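Local coordinates for SA2223 protein (Staphylococcus aureus, PDB 5KAW), which is of unknown function but binds the bulky organic cations rhodamine 6G and tetraphenylphosphonium in its GyrI-like domain, consistent with a role in multidrug recognition, at residues K17-N22 against D66-Y71; L60-L65 against S130-E135; Y96-A101 against I148-M153. All coordinates share one frame; numbering follows the deposited sequence. Where two conformers were deposited one is given.

Contact 1: K17-N22 against D66-Y71; sequences KETYEN and DGKMSY
Thr19 and Ser70 face each other as a non-hydrogen-bonded pair of antiparallel strands, and their side chains supply the polar link that the backbone lacks: Thr19 OG1 donates to Ser70 OG at 2.8 Å. The first torsions (-57° in Thr19, -69° in Ser70) set each hydroxyl beside its backbone N, where the two can meet. In Thr19 this sends CG2 the other way, to 3.9 Å from Lys68 CB, so this beta-branched residue touches Ser70 through its hydroxyl and Lys68 through its methyl. Glu18 with Tyr71 and Tyr20 with Met69 are the flanking hydrogen-bonded pairs; Tyr20 N reaches Met69 O at 2.8 Å. Their side chains occupy the opposite face, where the Tyr20 ring turns an edge to Tyr71, with CE2 3.9 Å from Tyr71 CB, and its hydroxyl makes a weak bond to Glu18 OE1.

Where the strands end, Glu21 and Lys68 run side by side in a long salt bridge, Glu21 OE2 to Lys68 NZ at 3.5 Å, and Glu21 is poorly ordered. Asp66 OD1 accepts from Lys68 N at 3.0 Å in an Asx turn, and Gly67 has phi 97°, where a CB would crowd Asp66 O. Lys17 lays CG against Ser70 CB at 3.6 Å, then bends to bring its amine to Glu64, which also accepts from Ser70 OG. Glu18 is paired with Arg36, and the Tyr71 hydroxyl bonds to Glu135 and Trp34. Phe33 of helix 26-39 packs against Glu18, Tyr20 and Tyr71, while on the other flank of strand 69-76 Ser70 bonds through its backbone to Ile62 of strand 57-63.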
loop_
_atom_site.group_PDB
_atom_site.type_symbol
_atom_site.label_atom_id
_atom_site.label_comp_id
_atom_site.label_asym_id
_atom_site.label_seq_id
_atom_site.Cartn_x
_atom_site.Cartn_y
_atom_site.Cartn_z
ATOM N N LYS A 17 4.364 10.849 4.462
ATOM C CA LYS A 17 2.985 10.938 4.008
ATOM C C LYS A 17 2.760 12.302 3.386
ATOM O O LYS A 17 3.085 13.315 3.996
ATOM C CB LYS A 17 2.008 10.737 5.168
ATOM C CG LYS A 17 0.545 10.744 4.730
ATOM C CD LYS A 17 -0.418 10.724 5.902
ATOM C CE LYS A 17 -0.607 12.111 6.479
ATOM N NZ LYS A 17 -1.780 12.148 7.389
ATOM N N GLU A 18 2.226 12.324 2.173
ATOM C CA GLU A 18 1.765 13.567 1.572
ATOM C C GLU A 18 0.263 13.454 1.405
ATOM O O GLU A 18 -0.290 12.352 1.382
ATOM C CB GLU A 18 2.462 13.849 0.244
ATOM C CG GLU A 18 3.926 14.273 0.424
ATOM C CD GLU A 18 4.539 14.847 -0.840
ATOM O OE1 GLU A 18 3.913 14.705 -1.913
ATOM O OE2 GLU A 18 5.638 15.454 -0.760
ATOM N N THR A 19 -0.393 14.602 1.332
ATOM C CA THR A 19 -1.848 14.654 1.311
ATOM C C THR A 19 -2.314 15.405 0.077
ATOM O O THR A 19 -1.812 16.484 -0.234
ATOM C CB THR A 19 -2.389 15.315 2.591
ATOM O OG1 THR A 19 -1.917 14.587 3.735
ATOM C CG2 THR A 19 -3.904 15.323 2.597
ATOM N N TYR A 20 -3.266 14.810 -0.634
ATOM C CA TYR A 20 -3.759 15.372 -1.884
ATOM C C TYR A 20 -5.260 15.606 -1.785
ATOM O O TYR A 20 -5.981 14.841 -1.131
ATOM C CB TYR A 20 -3.419 14.448 -3.056
ATOM C CG TYR A 20 -1.969 14.023 -3.057
ATOM C CD1 TYR A 20 -0.971 14.902 -3.456
ATOM C CD2 TYR A 20 -1.596 12.752 -2.643
ATOM C CE1 TYR A 20 0.358 14.524 -3.445
ATOM C CE2 TYR A 20 -0.278 12.364 -2.633
ATOM C CZ TYR A 20 0.698 13.253 -3.035
ATOM O OH TYR A 20 2.015 12.869 -3.020
ATOM N N GLU A 21 -5.711 16.680 -2.423
ATOM C CA GLU A 21 -7.099 17.121 -2.342
ATOM C C GLU A 21 -8.072 16.072 -2.864
ATOM O O GLU A 21 -9.082 15.771 -2.227
ATOM C CB GLU A 21 -7.280 18.421 -3.132
ATOM C CG GLU A 21 -6.688 19.657 -2.463
ATOM C CD GLU A 21 -7.575 20.209 -1.363
ATOM O OE1 GLU A 21 -8.581 19.552 -1.020
ATOM O OE2 GLU A 21 -7.268 21.305 -0.844
ATOM N N ASN A 22 -7.742 15.510 -4.021
ATOM C CA ASN A 22 -8.693 14.727 -4.799
ATOM C C ASN A 22 -8.639 13.226 -4.536
ATOM O O ASN A 22 -9.641 12.619 -4.159
ATOM C CB ASN A 22 -8.463 14.992 -6.292
ATOM C CG ASN A 22 -7.022 14.756 -6.717
ATOM O OD1 ASN A 22 -6.663 13.665 -7.160
ATOM N ND2 ASN A 22 -6.189 15.783 -6.584
ATOM N N ASP A 66 -11.483 14.290 6.311
ATOM C CA ASP A 66 -12.047 15.456 5.624
ATOM C C ASP A 66 -12.311 15.178 4.149
ATOM O O ASP A 66 -12.712 16.076 3.409
ATOM C CB ASP A 66 -11.119 16.665 5.752
ATOM C CG ASP A 66 -9.792 16.462 5.063
ATOM O OD1 ASP A 66 -9.443 15.301 4.758
ATOM O OD2 ASP A 66 -9.090 17.471 4.833
ATOM N N GLY A 67 -12.071 13.941 3.724
ATOM C CA GLY A 67 -12.321 13.549 2.350
ATOM C C GLY A 67 -11.080 13.596 1.480
ATOM O O GLY A 67 -11.102 13.123 0.350
ATOM N N LYS A 68 -9.993 14.159 1.993
ATOM C CA LYS A 68 -8.737 14.146 1.256
ATOM C C LYS A 68 -8.164 12.735 1.254
ATOM O O LYS A 68 -8.652 11.855 1.962
ATOM C CB LYS A 68 -7.739 15.144 1.854
ATOM C CG LYS A 68 -8.160 16.600 1.670
ATOM C CD LYS A 68 -7.093 17.574 2.155
ATOM C CE LYS A 68 -7.630 18.999 2.217
ATOM N NZ LYS A 68 -6.548 20.016 2.338
ATOM N N MET A 69 -7.146 12.517 0.432
ATOM C CA MET A 69 -6.505 11.215 0.341
ATOM C C MET A 69 -5.009 11.418 0.491
ATOM O O MET A 69 -4.422 12.275 -0.170
ATOM C CB MET A 69 -6.828 10.533 -0.989
ATOM C CG MET A 69 -6.443 9.053 -1.046
ATOM S SD MET A 69 -6.373 8.444 -2.736
ATOM C CE MET A 69 -4.786 9.090 -3.249
ATOM N N SER A 70 -4.407 10.646 1.386
ATOM C CA SER A 70 -2.974 10.693 1.583
ATOM C C SER A 70 -2.329 9.468 0.982
ATOM O O SER A 70 -2.936 8.398 0.887
ATOM C CB SER A 70 -2.625 10.791 3.059
ATOM O OG SER A 70 -3.001 12.053 3.579
ATOM N N TYR A 71 -1.087 9.654 0.565
ATOM C CA TYR A 71 -0.262 8.563 0.101
ATOM C C TYR A 71 0.996 8.591 0.932
ATOM O O TYR A 71 1.607 9.652 1.106
ATOM C CB TYR A 71 0.040 8.703 -1.380
ATOM C CG TYR A 71 0.681 7.494 -2.039
ATOM C CD1 TYR A 71 -0.099 6.492 -2.602
ATOM C CD2 TYR A 71 2.062 7.383 -2.147
ATOM C CE1 TYR A 71 0.479 5.398 -3.233
ATOM C CE2 TYR A 71 2.649 6.287 -2.777
ATOM C CZ TYR A 71 1.846 5.300 -3.318
ATOM O OH TYR A 71 2.421 4.220 -3.958
#

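Contact 2: L60-L65 against S130-E135; sequences LCIPEL and SAPFFE. With RHQ (rhodamine 6g), chain B; P4P (tetraphenylphosphonium), chain C.
Cys61 and Phe133 form the tight centre of an antiparallel pairing between strands 57-63 and 133-137 of the six-stranded barrel. Cys61 CB sits over one face of the Phe133 ring, 3.7 Å from its centroid and 21° off the normal, a CH-pi contact; SG, in one of two conformers, lies obliquely. The ring comes back over its partner because chi1 of 63° places Phe133 CG between the backbone N and the carbonyl carbon. Cysteine suits the spot because its short, unbranched side chain lets the ring settle directly on CB. Cys61 N donates to Phe133 O at 2.9 Å, and on the other side of the sheet Leu60 CG rests 3.7 Å from Phe134 CB, the side chains running alongside each other.

The return bond from Phe133 N to Cys61 O is already weak at 3.3 Å, and toward the partly exposed prolines the pairing slackens. Pro132 and Pro63, having no N-H, do not continue the ladder as donors. Pro63 CG merely touches Ser130 O at 3.3 Å, where CB of exposed Ser130 points away from the other strand.

Both ligand pockets draw on the 130-135 segment. Phe133 lines the tetraphenylphosphonium pocket, its CZ 3.9 Å from the ligand's C4B. Buried Glu135, whose OE1 accepts from the hydroxyls of Tyr71 and Tyr137, belongs to the rhodamine pocket, where the same OE1 lies 3.4 Å from C22 of the dye's ethylamino group.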
loop_
_atom_site.group_PDB
_atom_site.type_symbol
_atom_site.label_atom_id
_atom_site.label_comp_id
_atom_site.label_asym_id
_atom_site.label_seq_id
_atom_site.Cartn_x
_atom_site.Cartn_y
_atom_site.Cartn_z
ATOM N N LEU A 60 1.193 3.385 0.668
ATOM C CA LEU A 60 -0.088 3.293 1.348
ATOM C C LEU A 60 -1.016 4.424 0.958
ATOM O O LEU A 60 -0.630 5.590 0.964
ATOM C CB LEU A 60 0.091 3.318 2.865
ATOM C CG LEU A 60 0.934 2.208 3.471
ATOM C CD1 LEU A 60 2.262 2.785 3.941
ATOM C CD2 LEU A 60 0.189 1.521 4.595
ATOM N N CYS A 61 -2.234 4.053 0.610
ATOM C CA CYS A 61 -3.311 5.017 0.428
ATOM C C CYS A 61 -4.086 5.125 1.733
ATOM O O CYS A 61 -4.699 4.153 2.183
ATOM C CB CYS A 61 -4.241 4.609 -0.710
ATOM S SG CYS A 61 -3.533 4.823 -2.355
ATOM N N ILE A 62 -4.047 6.308 2.337
ATOM C CA ILE A 62 -4.665 6.551 3.639
ATOM C C ILE A 62 -5.843 7.506 3.475
ATOM O O ILE A 62 -5.653 8.631 2.995
ATOM C CB ILE A 62 -3.645 7.147 4.639
ATOM C CG1 ILE A 62 -2.448 6.195 4.805
ATOM C CG2 ILE A 62 -4.311 7.437 5.977
ATOM C CD1 ILE A 62 -1.291 6.772 5.572
ATOM N N PRO A 63 -7.063 7.067 3.858
ATOM C CA PRO A 63 -8.212 7.978 3.790
ATOM C C PRO A 63 -8.163 9.035 4.889
ATOM O O PRO A 63 -7.858 8.697 6.032
ATOM C CB PRO A 63 -9.420 7.051 3.983
ATOM C CG PRO A 63 -8.893 5.899 4.748
ATOM C CD PRO A 63 -7.450 5.731 4.354
ATOM N N GLU A 64 -8.442 10.291 4.553
ATOM C CA GLU A 64 -8.498 11.345 5.560
ATOM C C GLU A 64 -9.956 11.618 5.896
ATOM O O GLU A 64 -10.830 11.474 5.044
ATOM C CB GLU A 64 -7.792 12.611 5.069
ATOM C CG GLU A 64 -6.309 12.404 4.745
ATOM C CD GLU A 64 -5.446 12.134 5.967
ATOM O OE1 GLU A 64 -5.937 12.286 7.103
ATOM O OE2 GLU A 64 -4.264 11.771 5.783
ATOM N N LEU A 65 -10.225 12.002 7.139
ATOM C CA LEU A 65 -11.601 12.196 7.576
ATOM C C LEU A 65 -12.270 13.383 6.884
ATOM O O LEU A 65 -13.488 13.479 6.885
ATOM C CB LEU A 65 -11.655 12.389 9.094
ATOM C CG LEU A 65 -11.121 11.220 9.928
ATOM C CD1 LEU A 65 -11.208 11.540 11.404
ATOM C CD2 LEU A 65 -11.877 9.936 9.629
ATOM N N SER A 130 -12.256 2.725 5.639
ATOM C CA SER A 130 -11.556 3.651 6.532
ATOM C C SER A 130 -10.127 3.214 6.814
ATOM O O SER A 130 -9.359 3.962 7.423
ATOM C CB SER A 130 -12.300 3.780 7.856
ATOM O OG SER A 130 -12.326 2.535 8.536
ATOM N N ALA A 131 -9.786 1.998 6.392
ATOM C CA ALA A 131 -8.478 1.417 6.672
ATOM C C ALA A 131 -7.530 1.643 5.488
ATOM O O ALA A 131 -7.962 1.664 4.339
ATOM C CB ALA A 131 -8.614 -0.069 6.965
ATOM N N PRO A 132 -6.227 1.808 5.756
ATOM C CA PRO A 132 -5.323 1.945 4.608
ATOM C C PRO A 132 -5.261 0.687 3.737
ATOM O O PRO A 132 -5.341 -0.421 4.269
ATOM C CB PRO A 132 -3.961 2.206 5.258
ATOM C CG PRO A 132 -4.269 2.698 6.646
ATOM C CD PRO A 132 -5.535 1.999 7.040
ATOM N N PHE A 133 -5.119 0.860 2.425
ATOM C CA PHE A 133 -4.734 -0.250 1.556
ATOM C C PHE A 133 -3.380 0.132 0.974
ATOM O O PHE A 133 -2.990 1.308 1.038
ATOM C CB PHE A 133 -5.791 -0.552 0.468
ATOM C CG PHE A 133 -6.026 0.559 -0.526
ATOM C CD1 PHE A 133 -5.211 0.700 -1.637
ATOM C CD2 PHE A 133 -7.104 1.423 -0.384
ATOM C CE1 PHE A 133 -5.440 1.705 -2.566
ATOM C CE2 PHE A 133 -7.340 2.432 -1.316
ATOM C CZ PHE A 133 -6.510 2.566 -2.408
ATOM N N PHE A 134 -2.638 -0.833 0.443
ATOM C CA PHE A 134 -1.299 -0.502 -0.026
ATOM C C PHE A 134 -0.712 -1.394 -1.111
ATOM O O PHE A 134 -1.090 -2.563 -1.304
ATOM C CB PHE A 134 -0.321 -0.450 1.169
ATOM C CG PHE A 134 -0.149 -1.758 1.924
ATOM C CD1 PHE A 134 0.814 -2.680 1.544
ATOM C CD2 PHE A 134 -0.899 -2.028 3.059
ATOM C CE1 PHE A 134 0.991 -3.860 2.252
ATOM C CE2 PHE A 134 -0.729 -3.205 3.764
ATOM C CZ PHE A 134 0.213 -4.120 3.363
ATOM N N GLU A 135 0.220 -0.781 -1.828
ATOM C CA GLU A 135 1.104 -1.467 -2.755
ATOM C C GLU A 135 2.336 -1.902 -1.986
ATOM O O GLU A 135 2.847 -1.157 -1.144
ATOM C CB GLU A 135 1.492 -0.546 -3.926
ATOM C CG GLU A 135 0.312 0.071 -4.670
ATOM C CD GLU A 135 0.526 1.551 -4.993
ATOM O OE1 GLU A 135 1.648 1.927 -5.382
ATOM O OE2 GLU A 135 -0.432 2.336 -4.867
HETATM C C1 RHQ B . 7.100 3.147 -8.062
HETATM C C2 RHQ B . 7.645 3.957 -9.043
HETATM C C3 RHQ B . 9.075 3.899 -9.270
HETATM C C4 RHQ B . 9.865 3.044 -8.518
HETATM C C5 RHQ B . 9.308 2.212 -7.519
HETATM C C6 RHQ B . 7.922 2.265 -7.287
HETATM O O1 RHQ B . 5.700 3.187 -7.818
HETATM C C7 RHQ B . 4.868 4.036 -8.563
HETATM C C8 RHQ B . 5.395 4.857 -9.545
HETATM C C9 RHQ B . 6.805 4.834 -9.795
HETATM C C10 RHQ B . 3.459 4.039 -8.277
HETATM C C11 RHQ B . 2.628 4.844 -8.975
HETATM C C12 RHQ B . 3.162 5.692 -9.993
HETATM C C13 RHQ B . 4.529 5.692 -10.268
HETATM N N1 RHQ B . 1.231 4.897 -8.743
HETATM C C14 RHQ B . 7.347 5.843 -10.539
HETATM C C15 RHQ B . 7.239 7.209 -10.138
HETATM C C16 RHQ B . 7.800 8.203 -10.913
HETATM C C17 RHQ B . 8.498 7.871 -12.110
HETATM C C18 RHQ B . 8.617 6.535 -12.510
HETATM C C19 RHQ B . 8.027 5.519 -11.711
HETATM C C20 RHQ B . 2.334 6.648 -10.847
HETATM C C21 RHQ B . 11.221 3.314 -9.089
HETATM C C22 RHQ B . 0.579 3.863 -7.981
HETATM C C23 RHQ B . 0.592 2.505 -8.743
HETATM N N2 RHQ B . 10.099 1.424 -6.835
HETATM C C24 RHQ B . 9.603 0.479 -5.911
HETATM C C25 RHQ B . 10.792 -0.304 -5.293
HETATM C C26 RHQ B . 8.296 4.135 -12.342
HETATM O O27 RHQ B . 7.442 3.214 -12.170
HETATM O O2 RHQ B . 9.512 3.906 -13.069
HETATM C C28 RHQ B . 9.701 2.596 -13.572
HETATM C C29 RHQ B . 10.081 1.642 -12.436
HETATM P P P4P C . -12.243 1.413 -2.115
HETATM C C1A P4P C . -13.588 0.458 -2.885
HETATM C C2A P4P C . -14.631 -0.027 -2.110
HETATM C C3A P4P C . -15.655 -0.750 -2.702
HETATM C C4A P4P C . -15.638 -0.992 -4.068
HETATM C C5A P4P C . -14.598 -0.510 -4.845
HETATM C C6A P4P C . -13.574 0.216 -4.253
HETATM C C1C P4P C . -12.925 3.013 -1.540
HETATM C C6C P4P C . -14.302 3.206 -1.529
HETATM C C5C P4P C . -14.858 4.402 -1.095
HETATM C C4C P4P C . -14.039 5.426 -0.660
HETATM C C3C P4P C . -12.670 5.245 -0.664
HETATM C C2C P4P C . -12.110 4.049 -1.101
HETATM C C1D P4P C . -11.576 0.438 -0.728
HETATM C C6D P4P C . -10.926 1.055 0.323
HETATM C C5D P4P C . -10.412 0.313 1.379
HETATM C C4D P4P C . -10.546 -1.065 1.385
HETATM C C3D P4P C . -11.195 -1.685 0.331
HETATM C C2D P4P C . -11.705 -0.939 -0.721
HETATM C C6B P4P C . -10.131 0.520 -3.771
HETATM C C5B P4P C . -9.152 0.703 -4.737
HETATM C C4B P4P C . -8.976 1.952 -5.309
HETATM C C3B P4P C . -9.778 3.015 -4.917
HETATM C C2B P4P C . -10.759 2.834 -3.950
HETATM C C1B P4P C . -10.933 1.584 -3.369
#

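Contact 3: Y96-A101 against I148-M153; sequences YMVFEA and ITEIWM. With P4P (tetraphenylphosphonium), chain C.
Strands 87-102 and 148-155 make a regular antiparallel ladder in the barrel sheet, with two backbone hydrogen bonds in each of the pairs Met97-Met153, Phe99-Ile151 and Ala101-Thr149. Between these, the non-hydrogen-bonded pair Val98-Trp152 carries the main side-chain contact. Val98 CG2 stands over the centre of the six-membered ring of Trp152, 3.7 Å from its centroid, and CG1 lies over the same face, toward the five-membered ring, 3.6 Å from Trp152 NE1. Having CG1 anti to N (chi1 -174°) lets both methyls of this beta-branched residue spread over the broad indole. The indole's edge in turn points at the face of Tyr96 in a T-shaped pair, planes at 73° and Trp152 CE3 3.6 Å from Tyr96 CG.

Trp152 NE1 donates to Glu150 OE1 at 3.0 Å, on the anti side and 20° out of the carboxylate plane, which helps fix the indole's rotation. Glu100 OE2 and Glu150 OE2 come within 4.5 Å, like charges that would probably repel; a water lies near both, but too close to Glu150 OE2 to be relied on.

On the opposite face the side chains are buried: Phe99 CE2 packs 3.8 Å from Met153 CG. Met153, flexible and unbranched, belongs to the tetraphenylphosphonium pocket, and Met113 of helix 107-119 touches Ile151 on this face. Small Ala101 pairs with Thr149, where a second water donates to Ala101 O and accepts from Thr149 OG1 at 2.7 Å.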
loop_
_atom_site.group_PDB
_atom_site.type_symbol
_atom_site.label_atom_id
_atom_site.label_comp_id
_atom_site.label_asym_id
_atom_site.label_seq_id
_atom_site.Cartn_x
_atom_site.Cartn_y
_atom_site.Cartn_z
ATOM N N TYR A 96 -6.426 -9.291 5.105
ATOM C CA TYR A 96 -6.320 -8.698 3.772
ATOM C C TYR A 96 -6.637 -9.685 2.660
ATOM O O TYR A 96 -6.351 -10.872 2.774
ATOM C CB TYR A 96 -4.908 -8.161 3.510
ATOM C CG TYR A 96 -4.478 -6.984 4.357
ATOM C CD1 TYR A 96 -4.591 -5.683 3.884
ATOM C CD2 TYR A 96 -3.934 -7.177 5.617
ATOM C CE1 TYR A 96 -4.186 -4.604 4.657
ATOM C CE2 TYR A 96 -3.533 -6.103 6.396
ATOM C CZ TYR A 96 -3.660 -4.820 5.909
ATOM O OH TYR A 96 -3.251 -3.741 6.675
ATOM N N MET A 97 -7.221 -9.172 1.583
ATOM C CA MET A 97 -7.125 -9.807 0.272
ATOM C C MET A 97 -5.870 -9.277 -0.417
ATOM O O MET A 97 -5.721 -8.063 -0.593
ATOM C CB MET A 97 -8.341 -9.508 -0.592
ATOM C CG MET A 97 -9.657 -9.983 -0.027
ATOM S SD MET A 97 -11.038 -9.369 -1.017
ATOM C CE MET A 97 -11.495 -10.820 -1.945
ATOM N N VAL A 98 -4.971 -10.181 -0.796
ATOM C CA VAL A 98 -3.702 -9.794 -1.399
ATOM C C VAL A 98 -3.680 -10.239 -2.852
ATOM O O VAL A 98 -3.799 -11.434 -3.156
ATOM C CB VAL A 98 -2.504 -10.392 -0.654
ATOM C CG1 VAL A 98 -1.203 -9.841 -1.225
ATOM C CG2 VAL A 98 -2.598 -10.075 0.823
ATOM N N PHE A 99 -3.554 -9.261 -3.739
ATOM C CA PHE A 99 -3.535 -9.501 -5.175
ATOM C C PHE A 99 -2.126 -9.293 -5.723
ATOM O O PHE A 99 -1.335 -8.556 -5.134
ATOM C CB PHE A 99 -4.511 -8.561 -5.884
ATOM C CG PHE A 99 -5.908 -8.601 -5.336
ATOM C CD1 PHE A 99 -6.884 -9.364 -5.949
ATOM C CD2 PHE A 99 -6.246 -7.871 -4.209
ATOM C CE1 PHE A 99 -8.174 -9.402 -5.448
ATOM C CE2 PHE A 99 -7.531 -7.904 -3.700
ATOM C CZ PHE A 99 -8.498 -8.670 -4.322
ATOM N N GLU A 100 -1.827 -9.928 -6.853
ATOM C CA GLU A 100 -0.551 -9.728 -7.537
ATOM C C GLU A 100 -0.721 -9.029 -8.873
ATOM O O GLU A 100 -1.510 -9.457 -9.710
ATOM C CB GLU A 100 0.153 -11.069 -7.762
ATOM C CG GLU A 100 0.691 -11.704 -6.498
ATOM C CD GLU A 100 1.393 -13.020 -6.767
ATOM O OE1 GLU A 100 1.094 -13.651 -7.797
ATOM O OE2 GLU A 100 2.247 -13.417 -5.954
ATOM N N ALA A 101 0.042 -7.960 -9.078
ATOM C CA ALA A 101 0.146 -7.335 -10.393
ATOM C C ALA A 101 1.505 -7.672 -10.992
ATOM O O ALA A 101 2.540 -7.290 -10.439
ATOM C CB ALA A 101 -0.038 -5.843 -10.291
ATOM N N ILE A 148 6.630 -8.497 -9.779
ATOM C CA ILE A 148 5.348 -8.614 -9.088
ATOM C C ILE A 148 5.218 -7.580 -7.982
ATOM O O ILE A 148 6.021 -7.536 -7.041
ATOM C CB ILE A 148 5.162 -10.020 -8.489
ATOM C CG1 ILE A 148 5.045 -11.048 -9.623
ATOM C CG2 ILE A 148 3.924 -10.075 -7.593
ATOM C CD1 ILE A 148 5.147 -12.483 -9.175
ATOM N N THR A 149 4.198 -6.742 -8.121
ATOM C CA THR A 149 3.783 -5.824 -7.071
ATOM C C THR A 149 2.601 -6.469 -6.355
ATOM O O THR A 149 1.702 -6.989 -7.016
ATOM C CB THR A 149 3.362 -4.461 -7.637
ATOM O OG1 THR A 149 4.396 -3.947 -8.486
ATOM C CG2 THR A 149 3.068 -3.474 -6.510
ATOM N N GLU A 150 2.596 -6.455 -5.024
ATOM C CA GLU A 150 1.422 -6.909 -4.280
ATOM C C GLU A 150 0.510 -5.734 -3.924
ATOM O O GLU A 150 0.973 -4.630 -3.632
ATOM C CB GLU A 150 1.838 -7.673 -3.026
ATOM C CG GLU A 150 2.579 -8.942 -3.361
ATOM C CD GLU A 150 2.891 -9.791 -2.148
ATOM O OE1 GLU A 150 2.715 -9.311 -1.013
ATOM O OE2 GLU A 150 3.321 -10.943 -2.336
ATOM N N ILE A 151 -0.792 -5.985 -3.986
ATOM C CA ILE A 151 -1.812 -5.010 -3.612
ATOM C C ILE A 151 -2.594 -5.603 -2.452
ATOM O O ILE A 151 -3.213 -6.661 -2.592
ATOM C CB ILE A 151 -2.763 -4.677 -4.783
ATOM C CG1 ILE A 151 -1.974 -4.049 -5.939
ATOM C CG2 ILE A 151 -3.878 -3.733 -4.320
ATOM C CD1 ILE A 151 -2.747 -3.954 -7.239
ATOM N N TRP A 152 -2.548 -4.914 -1.315
ATOM C CA TRP A 152 -3.107 -5.403 -0.057
ATOM C C TRP A 152 -4.356 -4.610 0.299
ATOM O O TRP A 152 -4.274 -3.405 0.573
ATOM C CB TRP A 152 -2.084 -5.288 1.078
ATOM C CG TRP A 152 -0.941 -6.240 0.997
ATOM C CD1 TRP A 152 0.000 -6.321 0.004
ATOM C CD2 TRP A 152 -0.591 -7.238 1.964
ATOM N NE1 TRP A 152 0.902 -7.316 0.292
ATOM C CE2 TRP A 152 0.559 -7.899 1.486
ATOM C CE3 TRP A 152 -1.144 -7.644 3.185
ATOM C CZ2 TRP A 152 1.169 -8.938 2.188
ATOM C CZ3 TRP A 152 -0.538 -8.682 3.877
ATOM C CH2 TRP A 152 0.606 -9.315 3.377
ATOM N N MET A 153 -5.497 -5.300 0.280
ATOM C CA MET A 153 -6.810 -4.714 0.533
ATOM C C MET A 153 -7.397 -5.249 1.840
ATOM O O MET A 153 -7.672 -6.446 1.949
ATOM C CB MET A 153 -7.770 -5.034 -0.616
ATOM C CG MET A 153 -7.370 -4.469 -1.986
ATOM S SD MET A 153 -7.272 -2.657 -2.118
ATOM C CE MET A 153 -8.660 -2.183 -1.150
HETATM P P P4P C . -12.243 1.413 -2.115
HETATM C C1A P4P C . -13.588 0.458 -2.885
HETATM C C2A P4P C . -14.631 -0.027 -2.110
HETATM C C3A P4P C . -15.655 -0.750 -2.702
HETATM C C4A P4P C . -15.638 -0.992 -4.068
HETATM C C5A P4P C . -14.598 -0.510 -4.845
HETATM C C6A P4P C . -13.574 0.216 -4.253
HETATM C C1C P4P C . -12.925 3.013 -1.540
HETATM C C6C P4P C . -14.302 3.206 -1.529
HETATM C C5C P4P C . -14.858 4.402 -1.095
HETATM C C4C P4P C . -14.039 5.426 -0.660
HETATM C C3C P4P C . -12.670 5.245 -0.664
HETATM C C2C P4P C . -12.110 4.049 -1.101
HETATM C C1D P4P C . -11.576 0.438 -0.728
HETATM C C6D P4P C . -10.926 1.055 0.323
HETATM C C5D P4P C . -10.412 0.313 1.379
HETATM C C4D P4P C . -10.546 -1.065 1.385
HETATM C C3D P4P C . -11.195 -1.685 0.331
HETATM C C2D P4P C . -11.705 -0.939 -0.721
HETATM C C6B P4P C . -10.131 0.520 -3.771
HETATM C C5B P4P C . -9.152 0.703 -4.737
HETATM C C4B P4P C . -8.976 1.952 -5.309
HETATM C C3B P4P C . -9.778 3.015 -4.917
HETATM C C2B P4P C . -10.759 2.834 -3.950
HETATM C C1B P4P C . -10.933 1.584 -3.369
HETATM O O HOH W 1 4.403 -12.133 -4.178
HETATM O O HOH W 2 4.050 -4.914 -11.024
#

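All three contacts are antiparallel strand pairings in one barrel sheet, but they differ in depth. Contact 3 is the most buried and pairs two strands in unbroken register through aromatic and aliphatic side chains, with acids at its exposed end. Contact 2 is mixed, apolar at its centre and fraying into prolines outside. Contact 1, nearer the surface, relies more on hydroxyls and charges. Contacts 1 and 2 join through neighbouring strands 69-76 and 57-63, with Ser70 O close to Ile62 N; contacts 2 and 3 join through 133-137 and 148-155, where Phe134 stacks on Trp152. Contacts 2 and 3 both touch tetraphenylphosphonium, whereas contacts 1 and 2 approach rhodamine 6G through Tyr71 and Glu135.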